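Local coordinates for protein autoinducer 2 sensor kinase/phosphatase LuxQ (Vibrio cholerae, PDB 3C38) that senses the autoinducer 2-LuxP complex through this periplasmic domain and switches between kinase and phosphatase activity in quorum sensing, at residues A[197-201]-A[202-206]. Numbering follows the deposited sequence.
Sequences EPYSL and DYVVH
Y199 leads into the short helix 201-205 and touches two of its residues. CB of Y199 lies 3.4 Å from CD2 of Y203, meeting that ring at a slant. With CG placed between the backbone N and the carbonyl carbon (chi1 51°), the Y199 ring turns back so that E197 CB sits over the centre of one face. CD1 of Y199 meets CG2 of V204 at a slant, 3.6 Å away. The Y199 hydroxyl bonds to N179, and F216 meets the ring edge-to-face.

S200 is the N-cap. Its OG accepts from Y203 N at 3.2 Å. The carbonyl O of S200 takes the first helical bond, from V204 N at 3.0 Å, and this bond is almost straight (175°). S200 thus holds the first turn with both side chain and backbone.

L201 O accepts from V205 N at 2.9 Å. The L201 side chain brushes V205 with CD1 and reaches P188 and V181 of the neighbouring strands. At the far end, H206 has left helical geometry. D202 O accepts from both N and ND1 of H206, which arrive from opposite faces of the carbonyl plane. H206 ND1 lies 2.8 Å from D202 O, and this bond holds the imidazole back against the helix.

V204 and V205 face the four-stranded sheet of this Cache-family domain through V181. The helix is barely more than one turn. S200 OG gives Y203 N an acceptor at the N-terminus, where it has no helical carbonyl. H206 ND1 adds a second bond to D202 O and ties the imidazole, just after the helix, back to the first turn.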
loop_
_atom_site.group_PDB
_atom_site.type_symbol
_atom_site.label_atom_id
_atom_site.label_comp_id
_atom_site.label_asym_id
_atom_site.label_seq_id
_atom_site.Cartn_x
_atom_site.Cartn_y
_atom_site.Cartn_z
ATOM N N GLU A 197 19.074 -12.395 15.379
ATOM C CA GLU A 197 18.662 -13.754 15.009
ATOM C C GLU A 197 19.849 -14.594 14.529
ATOM O O GLU A 197 20.868 -14.056 14.109
ATOM C CB GLU A 197 17.615 -13.727 13.878
ATOM C CG GLU A 197 16.253 -13.166 14.225
ATOM C CD GLU A 197 16.168 -11.657 14.091
ATOM O OE1 GLU A 197 17.078 -11.030 13.504
ATOM O OE2 GLU A 197 15.164 -11.095 14.565
ATOM N N PRO A 198 19.718 -15.931 14.585
ATOM C CA PRO A 198 20.755 -16.878 14.157
ATOM C C PRO A 198 20.926 -16.823 12.644
ATOM O O PRO A 198 21.956 -17.227 12.103
ATOM C CB PRO A 198 20.199 -18.228 14.603
ATOM C CG PRO A 198 19.322 -17.873 15.781
ATOM C CD PRO A 198 18.629 -16.637 15.284
ATOM N N TYR A 199 19.895 -16.326 11.969
ATOM C CA TYR A 199 19.904 -16.208 10.512
ATOM C C TYR A 199 19.859 -14.738 10.089
ATOM O O TYR A 199 19.225 -13.915 10.757
ATOM C CB TYR A 199 18.708 -16.969 9.933
ATOM C CG TYR A 199 17.386 -16.599 10.579
ATOM C CD1 TYR A 199 16.718 -15.423 10.229
ATOM C CD2 TYR A 199 16.819 -17.410 11.562
ATOM C CE1 TYR A 199 15.524 -15.063 10.840
ATOM C CE2 TYR A 199 15.630 -17.063 12.179
ATOM C CZ TYR A 199 14.986 -15.888 11.815
ATOM O OH TYR A 199 13.816 -15.534 12.445
ATOM N N SER A 200 20.535 -14.412 8.990
ATOM C CA SER A 200 20.569 -13.038 8.496
ATOM C C SER A 200 19.506 -12.767 7.423
ATOM O O SER A 200 18.925 -13.694 6.855
ATOM C CB SER A 200 21.945 -12.727 7.909
ATOM O OG SER A 200 22.167 -13.499 6.744
ATOM N N LEU A 201 19.263 -11.491 7.146
ATOM C CA LEU A 201 18.281 -11.112 6.131
ATOM C C LEU A 201 18.698 -11.726 4.803
ATOM O O LEU A 201 17.874 -12.281 4.063
ATOM C CB LEU A 201 18.220 -9.589 5.990
ATOM C CG LEU A 201 17.351 -9.058 4.846
ATOM C CD1 LEU A 201 15.940 -9.593 4.981
ATOM C CD2 LEU A 201 17.354 -7.544 4.870
ATOM N N ASP A 202 19.994 -11.616 4.526
ATOM C CA ASP A 202 20.604 -12.141 3.314
ATOM C C ASP A 202 20.295 -13.629 3.125
ATOM O O ASP A 202 19.948 -14.069 2.028
ATOM C CB ASP A 202 22.112 -11.918 3.395
ATOM C CG ASP A 202 22.823 -12.232 2.099
ATOM O OD1 ASP A 202 22.758 -13.397 1.640
ATOM O OD2 ASP A 202 23.454 -11.305 1.546
ATOM N N TYR A 203 20.422 -14.401 4.203
ATOM C CA TYR A 203 20.140 -15.836 4.165
ATOM C C TYR A 203 18.665 -16.081 3.850
ATOM O O TYR A 203 18.322 -16.881 2.983
ATOM C CB TYR A 203 20.473 -16.474 5.515
ATOM C CG TYR A 203 19.759 -17.790 5.746
ATOM C CD1 TYR A 203 20.101 -18.941 5.021
ATOM C CD2 TYR A 203 18.703 -17.876 6.656
ATOM C CE1 TYR A 203 19.402 -20.137 5.205
ATOM C CE2 TYR A 203 17.995 -19.070 6.845
ATOM C CZ TYR A 203 18.347 -20.190 6.119
ATOM O OH TYR A 203 17.634 -21.358 6.292
ATOM N N VAL A 204 17.800 -15.401 4.592
ATOM C CA VAL A 204 16.367 -15.509 4.399
ATOM C C VAL A 204 15.967 -15.197 2.950
ATOM O O VAL A 204 15.191 -15.951 2.367
ATOM C CB VAL A 204 15.619 -14.551 5.332
ATOM C CG1 VAL A 204 14.126 -14.699 5.134
ATOM C CG2 VAL A 204 16.013 -14.816 6.781
ATOM N N VAL A 205 16.478 -14.116 2.347
ATOM C CA VAL A 205 16.055 -13.846 0.967
ATOM C C VAL A 205 16.610 -14.800 -0.062
ATOM O O VAL A 205 15.910 -15.123 -1.018
ATOM C CB VAL A 205 16.337 -12.399 0.409
ATOM C CG1 VAL A 205 15.447 -11.390 1.089
ATOM C CG2 VAL A 205 17.792 -12.039 0.504
ATOM N N HIS A 206 17.845 -15.257 0.087
ATOM C CA HIS A 206 18.335 -16.173 -0.927
ATOM C C HIS A 206 18.113 -17.613 -0.527
ATOM O O HIS A 206 18.726 -18.508 -1.088
ATOM C CB HIS A 206 19.812 -15.957 -1.212
ATOM C CG HIS A 206 20.155 -14.562 -1.617
ATOM N ND1 HIS A 206 20.534 -13.595 -0.710
ATOM C CD2 HIS A 206 20.212 -13.974 -2.836
ATOM C CE1 HIS A 206 20.817 -12.477 -1.352
ATOM N NE2 HIS A 206 20.631 -12.677 -2.643
#